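Long-range contacts in intimin adherence protein (Escherichia coli O157:H7, PDB 3NCX), which probably mediates intimate attachment of the bacterium to host cells by binding the translocated receptor Tir through its C-terminal lectin-like domain: residues Asp18-Asn22 against Trp131-Tyr137; Asn30-Gln34 against Ala93-Lys99; Pro118-Leu124 against Ala148-Gln152; Leu124-Tyr128 against Tyr165-Gln170; Met143-Trp149 against Asn182-Val186. The protein carries 1 engineered substitution. One frame throughout, in Å; residues are numbered along the deposited sequence.

The five contacts follow the chain from an Ig-like domain into the C-type lectin-like domain that ends it. Interaction 1 and interaction 2, centred about 14 Å apart and touching, lie at the junction: interaction 2 is nested within the loop that interaction 1 closes. Interactions 3, 4 and 5 lie within the lectin-like domain, their centres 10 to 12 Å from one another; the segments of 3 and 4, and those of 4 and 5, alternate along the chain. Helix 121-131 serves both 3 and 4, which share Leu124, and strand 147-149 serves 3 and 5. Strands 97-103 and 184-188, neighbours in one sheet, connect 2 with 5. The contacts form a connected set from the junction into the lectin-like domain.

Interaction 1 (Asp18-Asn22 against Trp131-Tyr137); sequences DIIGN and WGAANKY
Gly21 and Gly132 bring the two backbones within 4.8 Å of each other, CA to CA, where strand 17-19 of the Ig-like sheet runs out beside the end of helix 121-131. This is a junction between an Ig-like and a C-type lectin-like domain. Gly132, with positive phi, is the residue at which the chain leaves the helix, and residues 134-136 then form a short 3-10 turn leading to Tyr137. A CA-H...O contact joins Gly21 CA to Trp131 O, and a water bridges Gly21 O and Ala133 N.

Tyr137 links the two backbones through its hydroxyl. The group donates to Trp131 O at 2.8 Å, from a position tilted 30° out of the carbonyl plane, and OH also receives a weak bond from Gly21 N at 3.0 Å. The phenol thus ties the helix end firmly and Gly21 only weakly. Ile19 carries CG2 anti to its backbone N, which sets the methyl at the edge of the Tyr137 ring and 3.9 Å from Trp131 CE3. The indole N-H of Trp131 turns elsewhere, to Ile31 O. Ile20 CB comes 3.9 Å from Tyr137 CE2.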
# COMPACT_ATOMS: atom_id res chain seq x y z
N ASP A 18 -8.63 -5.33 7.61
CA ASP A 18 -8.12 -6.59 7.09
C ASP A 18 -7.15 -6.37 5.94
O ASP A 18 -7.57 -6.13 4.81
CB ASP A 18 -9.28 -7.49 6.64
CG ASP A 18 -8.80 -8.79 6.02
OD1 ASP A 18 -9.46 -9.29 5.09
OD2 ASP A 18 -7.76 -9.31 6.47
N ILE A 19 -5.86 -6.46 6.23
CA ILE A 19 -4.83 -6.31 5.20
C ILE A 19 -4.75 -7.57 4.34
O ILE A 19 -4.48 -8.66 4.84
CB ILE A 19 -3.45 -5.99 5.79
CG1 ILE A 19 -3.42 -4.59 6.40
CG2 ILE A 19 -2.38 -6.10 4.71
CD1 ILE A 19 -4.14 -4.47 7.72
N ILE A 20 -4.99 -7.40 3.04
CA ILE A 20 -5.05 -8.51 2.10
C ILE A 20 -3.73 -9.27 1.99
O ILE A 20 -3.72 -10.49 1.80
CB ILE A 20 -5.46 -8.03 0.70
CG1 ILE A 20 -6.80 -7.31 0.76
CG2 ILE A 20 -5.51 -9.19 -0.28
CD1 ILE A 20 -7.92 -8.17 1.31
N GLY A 21 -2.62 -8.55 2.12
CA GLY A 21 -1.30 -9.11 1.87
C GLY A 21 -0.79 -10.12 2.89
O GLY A 21 -0.09 -11.06 2.53
N ASN A 22 -1.13 -9.92 4.16
CA ASN A 22 -0.63 -10.78 5.22
C ASN A 22 -1.71 -11.31 6.15
O ASN A 22 -1.42 -11.88 7.20
CB ASN A 22 0.46 -10.06 6.02
CG ASN A 22 0.03 -8.69 6.49
OD1 ASN A 22 0.86 -7.78 6.62
ND2 ASN A 22 -1.26 -8.52 6.73
N TRP A 131 2.54 -4.95 4.99
CA TRP A 131 1.63 -5.30 3.90
C TRP A 131 1.82 -6.72 3.37
O TRP A 131 0.85 -7.37 2.99
CB TRP A 131 1.75 -4.29 2.75
CG TRP A 131 1.34 -2.90 3.14
CD1 TRP A 131 2.16 -1.90 3.58
CD2 TRP A 131 0.01 -2.37 3.13
NE1 TRP A 131 1.42 -0.77 3.85
CE2 TRP A 131 0.10 -1.03 3.58
CE3 TRP A 131 -1.24 -2.88 2.79
CZ2 TRP A 131 -1.02 -0.21 3.69
CZ3 TRP A 131 -2.35 -2.07 2.90
CH2 TRP A 131 -2.23 -0.74 3.35
N GLY A 132 3.06 -7.19 3.35
CA GLY A 132 3.36 -8.50 2.79
C GLY A 132 3.76 -8.41 1.33
O GLY A 132 3.90 -7.32 0.78
N ALA A 133 3.94 -9.57 0.70
CA ALA A 133 4.38 -9.63 -0.69
C ALA A 133 3.58 -8.70 -1.59
O ALA A 133 2.35 -8.73 -1.61
CB ALA A 133 4.32 -11.06 -1.20
N ALA A 134 4.29 -7.87 -2.35
CA ALA A 134 3.66 -6.88 -3.21
C ALA A 134 2.69 -7.51 -4.21
O ALA A 134 1.65 -6.92 -4.52
CB ALA A 134 4.72 -6.07 -3.95
N ASN A 135 3.03 -8.69 -4.71
CA ASN A 135 2.24 -9.34 -5.75
C ASN A 135 0.92 -9.93 -5.24
O ASN A 135 0.09 -10.39 -6.04
CB ASN A 135 3.06 -10.40 -6.49
CG ASN A 135 3.54 -11.52 -5.57
OD1 ASN A 135 4.06 -12.53 -6.04
ND2 ASN A 135 3.35 -11.35 -4.27
N LYS A 136 0.72 -9.93 -3.93
CA LYS A 136 -0.54 -10.37 -3.36
C LYS A 136 -1.62 -9.31 -3.58
O LYS A 136 -2.78 -9.50 -3.19
CB LYS A 136 -0.40 -10.69 -1.87
CG LYS A 136 0.31 -12.01 -1.59
CD LYS A 136 0.26 -12.35 -0.11
CE LYS A 136 0.76 -13.75 0.15
NZ LYS A 136 -0.03 -14.77 -0.59
N TYR A 137 -1.23 -8.20 -4.20
CA TYR A 137 -2.16 -7.12 -4.48
C TYR A 137 -2.42 -7.00 -5.98
O TYR A 137 -1.54 -7.25 -6.80
CB TYR A 137 -1.64 -5.80 -3.90
CG TYR A 137 -1.52 -5.83 -2.39
CD1 TYR A 137 -0.31 -6.13 -1.78
CD2 TYR A 137 -2.62 -5.60 -1.58
CE1 TYR A 137 -0.19 -6.17 -0.40
CE2 TYR A 137 -2.52 -5.64 -0.21
CZ TYR A 137 -1.30 -5.93 0.38
OH TYR A 137 -1.20 -5.97 1.75
O HOH W 1 2.87 -12.15 2.17

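Interaction 2 (Asn30-Gln34 against Ala93-Lys99); sequences NIWLQ and APSYMIK
Trp32 lays one face of its indole against the ring of Pro94, the two side chains nearly perpendicular. Pro94 CD stands almost exactly over the centroid of the six-membered ring, 3° off the normal, while Pro94 CG comes 3.4 Å from Trp32 CD2: a CH-pi contact over one indole face. Trp32 has CG anti to its carbonyl carbon (chi1 -68°) and chi2 close to zero, which turns that face to the proline. Met97 follows along the same side of the sheet, its CG 3.6 Å from Trp32 CB and its sulfur near the plane of the indole.

Here residues 32-33 add a parallel edge strand to 97-103, in the mixed sheet that strand 184-188 completes in the lectin-like domain. Trp32 N gives a nearly straight bond to Tyr96 O (3.1 Å), Ile98 N bonds to Trp32 O, and Gln34 N to Ile98 O. Leu33 CD1 meets Ile98 CG2 on the sheet face turned to helix 121-131. Ile31 CG2 sits over the Tyr96 ring in a second CH-pi contact, and the phenol OH is hydrogen-bonded to Val123 O. At the Asn30 end Ser95 N donates to Asn30 OD1 at 3.1 Å, and that oxygen shares a water with Ala93 O.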
# COMPACT_ATOMS: atom_id res chain seq x y z
N ASN A 30 0.82 2.78 9.17
CA ASN A 30 1.25 4.17 9.01
C ASN A 30 2.00 4.36 7.70
O ASN A 30 1.81 5.35 7.00
CB ASN A 30 2.13 4.60 10.19
CG ASN A 30 2.79 5.94 9.95
OD1 ASN A 30 2.31 6.76 9.18
ND2 ASN A 30 3.92 6.16 10.63
N ILE A 31 2.87 3.41 7.37
CA ILE A 31 3.60 3.45 6.11
C ILE A 31 2.83 2.70 5.03
O ILE A 31 2.24 1.65 5.28
CB ILE A 31 5.02 2.88 6.25
CG1 ILE A 31 4.98 1.45 6.81
CG2 ILE A 31 5.87 3.77 7.14
CD1 ILE A 31 6.34 0.81 6.97
N TRP A 32 2.82 3.26 3.82
CA TRP A 32 1.99 2.72 2.75
C TRP A 32 2.77 2.08 1.61
O TRP A 32 3.87 2.52 1.26
CB TRP A 32 1.08 3.81 2.18
CG TRP A 32 0.02 4.28 3.12
CD1 TRP A 32 -0.18 3.87 4.41
CD2 TRP A 32 -1.00 5.24 2.84
NE1 TRP A 32 -1.26 4.53 4.95
CE2 TRP A 32 -1.78 5.38 4.01
CE3 TRP A 32 -1.33 6.01 1.72
CZ2 TRP A 32 -2.87 6.24 4.08
CZ3 TRP A 32 -2.41 6.87 1.79
CH2 TRP A 32 -3.16 6.98 2.97
N LEU A 33 2.19 1.04 1.04
CA LEU A 33 2.58 0.54 -0.27
C LEU A 33 1.54 1.03 -1.25
O LEU A 33 0.35 0.72 -1.10
CB LEU A 33 2.61 -0.98 -0.28
CG LEU A 33 2.61 -1.59 -1.68
CD1 LEU A 33 3.86 -1.18 -2.45
CD2 LEU A 33 2.48 -3.11 -1.62
N GLN A 34 1.95 1.79 -2.26
CA GLN A 34 1.00 2.28 -3.24
C GLN A 34 0.27 1.11 -3.88
O GLN A 34 0.89 0.14 -4.32
CB GLN A 34 1.68 3.12 -4.32
CG GLN A 34 0.70 3.78 -5.28
CD GLN A 34 1.38 4.60 -6.36
OE1 GLN A 34 0.90 5.66 -6.75
NE2 GLN A 34 2.52 4.10 -6.85
N ALA A 93 -3.07 10.29 6.46
CA ALA A 93 -1.96 10.26 5.51
C ALA A 93 -0.75 9.58 6.14
O ALA A 93 -0.50 9.73 7.33
CB ALA A 93 -1.60 11.67 5.06
N PRO A 94 0.00 8.82 5.33
CA PRO A 94 1.16 8.06 5.82
C PRO A 94 2.37 8.94 6.06
O PRO A 94 2.44 10.05 5.53
CB PRO A 94 1.44 7.10 4.66
CG PRO A 94 1.02 7.86 3.46
CD PRO A 94 -0.20 8.64 3.88
N SER A 95 3.32 8.45 6.85
CA SER A 95 4.60 9.12 7.00
C SER A 95 5.31 9.11 5.65
O SER A 95 5.92 10.10 5.24
CB SER A 95 5.46 8.43 8.05
OG SER A 95 5.68 7.07 7.73
N TYR A 96 5.21 7.99 4.95
CA TYR A 96 5.70 7.88 3.58
C TYR A 96 4.99 6.78 2.81
O TYR A 96 4.43 5.85 3.41
CB TYR A 96 7.22 7.66 3.55
CG TYR A 96 7.68 6.30 4.03
CD1 TYR A 96 7.56 5.17 3.22
CD2 TYR A 96 8.25 6.14 5.29
CE1 TYR A 96 7.99 3.93 3.66
CE2 TYR A 96 8.68 4.91 5.73
CZ TYR A 96 8.55 3.80 4.92
OH TYR A 96 8.97 2.57 5.36
N MET A 97 5.00 6.88 1.49
CA MET A 97 4.40 5.86 0.64
C MET A 97 5.38 5.45 -0.45
O MET A 97 6.09 6.28 -1.01
CB MET A 97 3.11 6.37 0.01
CG MET A 97 2.40 5.34 -0.85
SD MET A 97 1.08 6.06 -1.84
CE MET A 97 2.00 7.22 -2.84
N ILE A 98 5.42 4.15 -0.74
CA ILE A 98 6.35 3.61 -1.73
C ILE A 98 5.70 3.47 -3.10
O ILE A 98 4.61 2.91 -3.24
CB ILE A 98 6.93 2.26 -1.27
CG1 ILE A 98 8.38 2.43 -0.84
CG2 ILE A 98 6.83 1.22 -2.37
CD1 ILE A 98 8.57 3.37 0.32
N LYS A 99 6.36 4.01 -4.12
CA LYS A 99 5.89 3.90 -5.50
C LYS A 99 6.84 3.02 -6.31
O LYS A 99 8.05 3.03 -6.08
CB LYS A 99 5.80 5.28 -6.15
CG LYS A 99 4.75 6.20 -5.56
CD LYS A 99 4.64 7.48 -6.39
CE LYS A 99 3.66 8.46 -5.76
NZ LYS A 99 3.55 9.72 -6.55
O HOH W 2 -0.28 7.50 8.84

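Interaction 3 (Pro118-Leu124 against Ala148-Gln152); sequences PSTQTVL and AWIKQ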
# COMPACT_ATOMS: atom_id res chain seq x y z
N PRO A 118 14.76 4.81 -1.51
CA PRO A 118 14.72 4.41 -0.10
C PRO A 118 16.09 4.58 0.56
O PRO A 118 17.10 4.16 0.01
CB PRO A 118 14.32 2.93 -0.15
CG PRO A 118 14.51 2.51 -1.57
CD PRO A 118 14.28 3.73 -2.39
N SER A 119 16.11 5.22 1.73
CA SER A 119 17.36 5.53 2.41
C SER A 119 18.07 4.28 2.92
O SER A 119 19.30 4.22 2.94
CB SER A 119 17.10 6.49 3.58
OG SER A 119 16.26 5.90 4.55
N THR A 120 17.30 3.28 3.33
CA THR A 120 17.86 2.02 3.82
C THR A 120 16.98 0.84 3.43
O THR A 120 15.90 1.01 2.86
CB THR A 120 18.03 2.03 5.35
OG1 THR A 120 16.80 2.40 5.98
CG2 THR A 120 19.12 3.01 5.76
N GLN A 121 17.45 -0.37 3.74
CA GLN A 121 16.69 -1.58 3.46
C GLN A 121 15.44 -1.66 4.33
O GLN A 121 14.44 -2.25 3.94
CB GLN A 121 17.57 -2.81 3.69
CG GLN A 121 16.81 -4.13 3.60
CD GLN A 121 17.71 -5.33 3.78
OE1 GLN A 121 18.75 -5.44 3.14
NE2 GLN A 121 17.30 -6.24 4.66
N THR A 122 15.51 -1.05 5.51
CA THR A 122 14.40 -1.05 6.44
C THR A 122 13.20 -0.28 5.87
O THR A 122 12.05 -0.67 6.08
CB THR A 122 14.80 -0.45 7.80
OG1 THR A 122 15.82 -1.26 8.39
CG2 THR A 122 13.61 -0.39 8.74
N VAL A 123 13.48 0.80 5.15
CA VAL A 123 12.42 1.57 4.52
C VAL A 123 11.54 0.66 3.68
O VAL A 123 10.32 0.83 3.63
CB VAL A 123 12.98 2.70 3.64
CG1 VAL A 123 11.85 3.49 3.01
CG2 VAL A 123 13.89 3.61 4.45
N LEU A 124 12.16 -0.32 3.04
CA LEU A 124 11.45 -1.25 2.17
C LEU A 124 10.95 -2.49 2.91
O LEU A 124 9.82 -2.94 2.69
CB LEU A 124 12.33 -1.66 0.99
CG LEU A 124 12.72 -0.56 0.01
CD1 LEU A 124 13.79 -1.04 -0.96
CD2 LEU A 124 11.49 -0.07 -0.75
N ALA A 148 14.29 -3.81 -5.79
CA ALA A 148 14.29 -2.35 -5.66
C ALA A 148 15.66 -1.80 -5.27
O ALA A 148 16.36 -2.39 -4.44
CB ALA A 148 13.24 -1.91 -4.66
N TRP A 149 16.04 -0.68 -5.87
CA TRP A 149 17.30 -0.02 -5.53
C TRP A 149 17.24 0.54 -4.11
O TRP A 149 16.21 1.05 -3.68
CB TRP A 149 17.61 1.12 -6.50
CG TRP A 149 18.09 0.68 -7.86
CD1 TRP A 149 17.43 0.83 -9.05
CD2 TRP A 149 19.33 0.04 -8.16
NE1 TRP A 149 18.19 0.31 -10.07
CE2 TRP A 149 19.36 -0.18 -9.55
CE3 TRP A 149 20.42 -0.38 -7.39
CZ2 TRP A 149 20.44 -0.79 -10.19
CZ3 TRP A 149 21.49 -0.99 -8.02
CH2 TRP A 149 21.49 -1.19 -9.41
N ILE A 150 18.35 0.45 -3.40
CA ILE A 150 18.52 1.16 -2.14
C ILE A 150 19.51 2.30 -2.39
O ILE A 150 20.43 2.14 -3.19
CB ILE A 150 19.05 0.25 -1.01
CG1 ILE A 150 17.93 -0.60 -0.41
CG2 ILE A 150 19.68 1.08 0.10
CD1 ILE A 150 17.39 -1.65 -1.34
N LYS A 151 19.30 3.44 -1.75
CA LYS A 151 20.22 4.56 -1.91
C LYS A 151 21.63 4.15 -1.52
O LYS A 151 21.88 3.76 -0.38
CB LYS A 151 19.77 5.77 -1.09
CG LYS A 151 20.67 6.98 -1.24
CD LYS A 151 20.09 8.20 -0.56
CE LYS A 151 21.02 9.39 -0.67
NZ LYS A 151 21.35 9.71 -2.09
N GLN A 152 22.55 4.23 -2.47
CA GLN A 152 23.92 3.76 -2.27
C GLN A 152 24.69 4.60 -1.26
O GLN A 152 24.61 5.83 -1.26
CB GLN A 152 24.68 3.71 -3.61
CG GLN A 152 24.84 5.06 -4.29
CD GLN A 152 25.61 4.96 -5.60
OE1 GLN A 152 25.94 5.98 -6.21
NE2 GLN A 152 25.89 3.74 -6.03
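Ile150, Pro118 and Leu124 carry this contact, in which the start of helix 121-131 and the turn before it lie against strand 147-149 and the residues after it, inside the C-type lectin-like domain. Ile150 has the most surface buried. Its CG1, anti to the carbonyl carbon, is directed at the first turn of the helix, 4.2 Å from Gln121 CA, and from there CD1 reaches Leu124 CD1 at 3.7 Å, the two side chains running antiparallel past one another. Leu124 points at the strand from one turn further on, and the same CD1 methyl also meets Ala148 CB at 3.8 Å. One leucine methyl therefore touches two residues, Ala148 in the strand and Ile150 just after it. Tyr165 and Val186 close round this apolar patch from neighbouring strands.

Pro118 contributes both ring and backbone. Its CG and CD rest on the carbonyl oxygen of Trp149, whose indole is turned away to bond Ala104 O. The proline carbonyl makes the one hydrogen bond between the segments: Lys151 N donates to Pro118 O at 2.9 Å, nearly along the C=O axis and with an N-H...O angle of 166°.

Interaction 4 (Leu124-Tyr128 against Tyr165-Gln170); sequences LSDIY and YNLITQ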
# COMPACT_ATOMS: atom_id res chain seq x y z
N LEU A 124 12.16 -0.32 3.04
CA LEU A 124 11.45 -1.25 2.17
C LEU A 124 10.95 -2.49 2.91
O LEU A 124 9.82 -2.94 2.69
CB LEU A 124 12.33 -1.66 0.99
CG LEU A 124 12.72 -0.56 0.01
CD1 LEU A 124 13.79 -1.04 -0.96
CD2 LEU A 124 11.49 -0.07 -0.75
N SER A 125 11.79 -3.05 3.77
CA SER A 125 11.43 -4.25 4.51
C SER A 125 10.30 -3.98 5.49
O SER A 125 9.49 -4.87 5.78
CB SER A 125 12.65 -4.82 5.25
OG SER A 125 13.15 -3.89 6.19
N ASP A 126 10.24 -2.76 6.01
CA ASP A 126 9.17 -2.36 6.92
C ASP A 126 7.82 -2.41 6.22
O ASP A 126 6.80 -2.69 6.84
CB ASP A 126 9.42 -0.96 7.47
CG ASP A 126 10.30 -0.97 8.71
OD1 ASP A 126 10.95 -2.01 8.97
OD2 ASP A 126 10.33 0.05 9.43
N ILE A 127 7.83 -2.13 4.92
CA ILE A 127 6.60 -2.17 4.14
C ILE A 127 6.13 -3.61 3.93
O ILE A 127 4.92 -3.88 3.92
CB ILE A 127 6.77 -1.45 2.80
CG1 ILE A 127 6.70 0.06 3.02
CG2 ILE A 127 5.70 -1.88 1.81
CD1 ILE A 127 6.69 0.87 1.76
N TYR A 128 7.07 -4.53 3.79
CA TYR A 128 6.73 -5.94 3.67
C TYR A 128 6.10 -6.43 4.97
O TYR A 128 5.14 -7.20 4.94
CB TYR A 128 7.97 -6.77 3.33
CG TYR A 128 7.66 -8.25 3.21
CD1 TYR A 128 7.41 -8.83 1.97
CD2 TYR A 128 7.60 -9.06 4.34
CE1 TYR A 128 7.12 -10.17 1.86
CE2 TYR A 128 7.31 -10.40 4.24
CZ TYR A 128 7.07 -10.96 3.00
OH TYR A 128 6.79 -12.30 2.90
N TYR A 165 16.75 -4.66 -2.43
CA TYR A 165 15.81 -5.43 -1.63
C TYR A 165 14.57 -5.75 -2.46
O TYR A 165 14.03 -4.89 -3.16
CB TYR A 165 15.42 -4.66 -0.37
CG TYR A 165 14.40 -5.38 0.49
CD1 TYR A 165 14.79 -6.41 1.33
CD2 TYR A 165 13.06 -5.02 0.48
CE1 TYR A 165 13.87 -7.08 2.12
CE2 TYR A 165 12.14 -5.68 1.27
CZ TYR A 165 12.55 -6.71 2.09
OH TYR A 165 11.63 -7.37 2.88
N ASN A 166 14.11 -7.00 -2.38
CA ASN A 166 12.97 -7.44 -3.17
C ASN A 166 11.66 -7.36 -2.38
O ASN A 166 11.52 -7.97 -1.32
CB ASN A 166 13.20 -8.86 -3.67
CG ASN A 166 12.23 -9.26 -4.76
OD1 ASN A 166 11.03 -8.97 -4.69
ND2 ASN A 166 12.74 -9.93 -5.79
N LEU A 167 10.70 -6.60 -2.91
CA LEU A 167 9.44 -6.35 -2.21
C LEU A 167 8.50 -7.55 -2.19
O LEU A 167 7.42 -7.49 -1.59
CB LEU A 167 8.74 -5.13 -2.82
CG LEU A 167 9.46 -3.80 -2.63
CD1 LEU A 167 8.78 -2.70 -3.43
CD2 LEU A 167 9.52 -3.44 -1.16
N ILE A 168 8.90 -8.63 -2.84
CA ILE A 168 8.12 -9.86 -2.83
C ILE A 168 8.85 -10.98 -2.09
O ILE A 168 8.25 -11.71 -1.31
CB ILE A 168 7.79 -10.35 -4.25
CG1 ILE A 168 6.83 -9.39 -4.94
CG2 ILE A 168 7.20 -11.75 -4.20
CD1 ILE A 168 6.50 -9.80 -6.36
N THR A 169 10.15 -11.09 -2.35
CA THR A 169 10.93 -12.21 -1.84
C THR A 169 11.74 -11.88 -0.58
O THR A 169 12.33 -12.76 0.03
CB THR A 169 11.89 -12.75 -2.92
OG1 THR A 169 12.89 -11.77 -3.20
CG2 THR A 169 11.13 -13.08 -4.19
N GLN A 170 11.76 -10.60 -0.21
CA GLN A 170 12.53 -10.14 0.95
C GLN A 170 14.03 -10.32 0.73
O GLN A 170 14.84 -10.10 1.63
CB GLN A 170 12.13 -10.89 2.22
CG GLN A 170 10.64 -10.89 2.52
CD GLN A 170 10.31 -11.71 3.76
OE1 GLN A 170 10.72 -11.38 4.87
NE2 GLN A 170 9.55 -12.79 3.57
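Tyr128 and Gln170 are stacked: the amide of Gln170 lies over the CE2-CZ side of one face of the phenol ring, its plane 22° from that of the ring. Gln170 CG stands above the ring centre, 3.6 Å from the centroid in a CH-pi contact, and CD follows at 3.3 Å from Tyr128 CE2. At the ring edge, in its plane, lies Leu167 O, 3.8 Å from Tyr128 CD1. What sends the ring across is Tyr128's first torsion, which sets CG anti to the backbone N (chi1 180°). No hydrogen bond crosses this interface; stacking and apolar packing carry it.

The second ring, Tyr165, lies against the helix at Leu124 and Ser125. Its CD2 is 3.5 Å from Leu124 CB and its OH 3.5 Å from Ser125 CA, with the hydroxyl ending near Tyr128 CB. The Leu167 and Leu124 side chains cross nearly at right angles, CD2 to CD2 3.9 Å. The turn that follows the strand is shaped by an Asx turn, Asn166 OD1 accepting from Ile168 N at 2.8 Å.

In the lectin-like domain the contact thus lays helix 121-131 over the end of the middle strand, 161-166, of a three-stranded antiparallel sheet, while Leu124 and Ile127 also reach Ile98 of strand 97-103.

Interaction 5 (Met143-Trp149 against Asn182-Val186); sequences MNSITAW and NVYAV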
# COMPACT_ATOMS: atom_id res chain seq x y z
N MET A 143 3.67 -9.93 -11.45
CA MET A 143 5.10 -10.04 -11.17
C MET A 143 5.41 -11.10 -10.12
O MET A 143 4.63 -11.33 -9.20
CB MET A 143 5.65 -8.69 -10.71
CG MET A 143 5.47 -7.58 -11.73
SD MET A 143 5.32 -5.96 -10.96
CE MET A 143 5.03 -4.93 -12.39
N ASN A 144 6.55 -11.76 -10.29
CA ASN A 144 7.03 -12.75 -9.33
C ASN A 144 8.14 -12.17 -8.46
O ASN A 144 8.39 -12.65 -7.36
CB ASN A 144 7.54 -14.00 -10.06
CG ASN A 144 6.45 -14.74 -10.79
OD1 ASN A 144 5.34 -14.89 -10.28
ND2 ASN A 144 6.75 -15.21 -12.00
N SER A 145 8.79 -11.14 -8.98
CA SER A 145 9.90 -10.50 -8.27
C SER A 145 9.89 -8.99 -8.50
O SER A 145 9.65 -8.52 -9.60
CB SER A 145 11.23 -11.09 -8.74
OG SER A 145 12.32 -10.29 -8.31
N ILE A 146 10.15 -8.24 -7.43
CA ILE A 146 10.29 -6.80 -7.54
C ILE A 146 11.54 -6.33 -6.80
O ILE A 146 11.47 -5.93 -5.64
CB ILE A 146 9.06 -6.06 -6.98
CG1 ILE A 146 7.78 -6.54 -7.65
CG2 ILE A 146 9.21 -4.55 -7.17
CD1 ILE A 146 6.53 -5.83 -7.18
N THR A 147 12.67 -6.39 -7.48
CA THR A 147 13.93 -5.93 -6.91
C THR A 147 13.97 -4.40 -6.93
O THR A 147 13.70 -3.78 -7.96
CB THR A 147 15.15 -6.48 -7.69
OG1 THR A 147 15.14 -7.92 -7.63
CG2 THR A 147 16.44 -5.97 -7.09
N ALA A 148 14.29 -3.81 -5.79
CA ALA A 148 14.29 -2.35 -5.66
C ALA A 148 15.66 -1.80 -5.27
O ALA A 148 16.36 -2.39 -4.44
CB ALA A 148 13.24 -1.91 -4.66
N TRP A 149 16.04 -0.68 -5.87
CA TRP A 149 17.30 -0.02 -5.53
C TRP A 149 17.24 0.54 -4.11
O TRP A 149 16.21 1.05 -3.68
CB TRP A 149 17.61 1.12 -6.50
CG TRP A 149 18.09 0.68 -7.86
CD1 TRP A 149 17.43 0.83 -9.05
CD2 TRP A 149 19.33 0.04 -8.16
NE1 TRP A 149 18.19 0.31 -10.07
CE2 TRP A 149 19.36 -0.18 -9.55
CE3 TRP A 149 20.42 -0.38 -7.39
CZ2 TRP A 149 20.44 -0.79 -10.19
CZ3 TRP A 149 21.49 -0.99 -8.02
CH2 TRP A 149 21.49 -1.19 -9.41
N ASN A 182 16.76 -5.41 -14.78
CA ASN A 182 15.78 -6.09 -13.95
C ASN A 182 15.64 -5.51 -12.54
O ASN A 182 15.24 -6.21 -11.61
CB ASN A 182 16.09 -7.59 -13.87
CG ASN A 182 16.10 -8.25 -15.23
OD1 ASN A 182 17.14 -8.73 -15.70
ND2 ASN A 182 14.94 -8.29 -15.89
N VAL A 183 15.97 -4.23 -12.38
CA VAL A 183 15.84 -3.57 -11.09
C VAL A 183 14.89 -2.38 -11.18
O VAL A 183 15.09 -1.48 -12.00
CB VAL A 183 17.20 -3.09 -10.54
CG1 VAL A 183 17.03 -2.54 -9.14
CG2 VAL A 183 18.20 -4.23 -10.55
N TYR A 184 13.85 -2.39 -10.35
CA TYR A 184 12.83 -1.34 -10.38
C TYR A 184 13.26 -0.08 -9.65
O TYR A 184 13.93 -0.14 -8.62
CB TYR A 184 11.52 -1.86 -9.80
CG TYR A 184 10.78 -2.81 -10.71
CD1 TYR A 184 11.06 -4.16 -10.70
CD2 TYR A 184 9.79 -2.35 -11.57
CE1 TYR A 184 10.39 -5.04 -11.53
CE2 TYR A 184 9.12 -3.21 -12.41
CZ TYR A 184 9.42 -4.56 -12.38
OH TYR A 184 8.75 -5.43 -13.21
N ALA A 185 12.86 1.07 -10.18
CA ALA A 185 13.09 2.34 -9.51
C ALA A 185 11.94 2.62 -8.56
O ALA A 185 10.86 3.05 -8.97
CB ALA A 185 13.22 3.47 -10.53
N VAL A 186 12.17 2.38 -7.27
CA VAL A 186 11.14 2.59 -6.26
C VAL A 186 11.31 3.94 -5.57
O VAL A 186 12.29 4.17 -4.87
CB VAL A 186 11.13 1.46 -5.21
CG1 VAL A 186 10.13 1.78 -4.11
CG2 VAL A 186 10.79 0.13 -5.86
O HOH W 3 14.75 1.94 -5.83
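Tyr184 N donates to Thr147 O at 2.8 Å with an N-H...O angle of 153°, the one direct hydrogen bond between the two segments. The same carbonyl oxygen lies in the plane of the Tyr184 ring, at its edge, because the tyrosine carries CG beside its own backbone N (chi1 -74°). A water continues the link: it donates to Trp149 O at 2.7 Å and accepts from Val186 N at 3.0 Å. Strands 147-149 and 184-186 run 56° apart, and only a single bridge, Ala148 with Tyr184, forms between them. Within the C-type lectin-like domain this crossing joins the edge strands of its two small sheets.

Side chains fill in round the bridge. Val183 covers one face of the Trp149 indole, and its CG1 touches Thr147 CG2 at 4.0 Å. Ala148 CB packs against Val186 CG2, and Val186 in turn against Ile98. Toward the other end Ile146 CG2 comes 4.0 Å from Tyr184 CD1, and Met143 stretches its chain to the phenol: CE is 3.8 Å from Tyr184 OH, and SD makes an oblique Met-aromatic contact, 5.3 Å from the ring centroid.

With one direct bond and one water between backbones that diverge, the remaining contacts are mainly of methyl groups and the tyrosine ring, and cohesion of the two sheets here probably rests largely on such packing, at Ala148 with Val186 and round Tyr184.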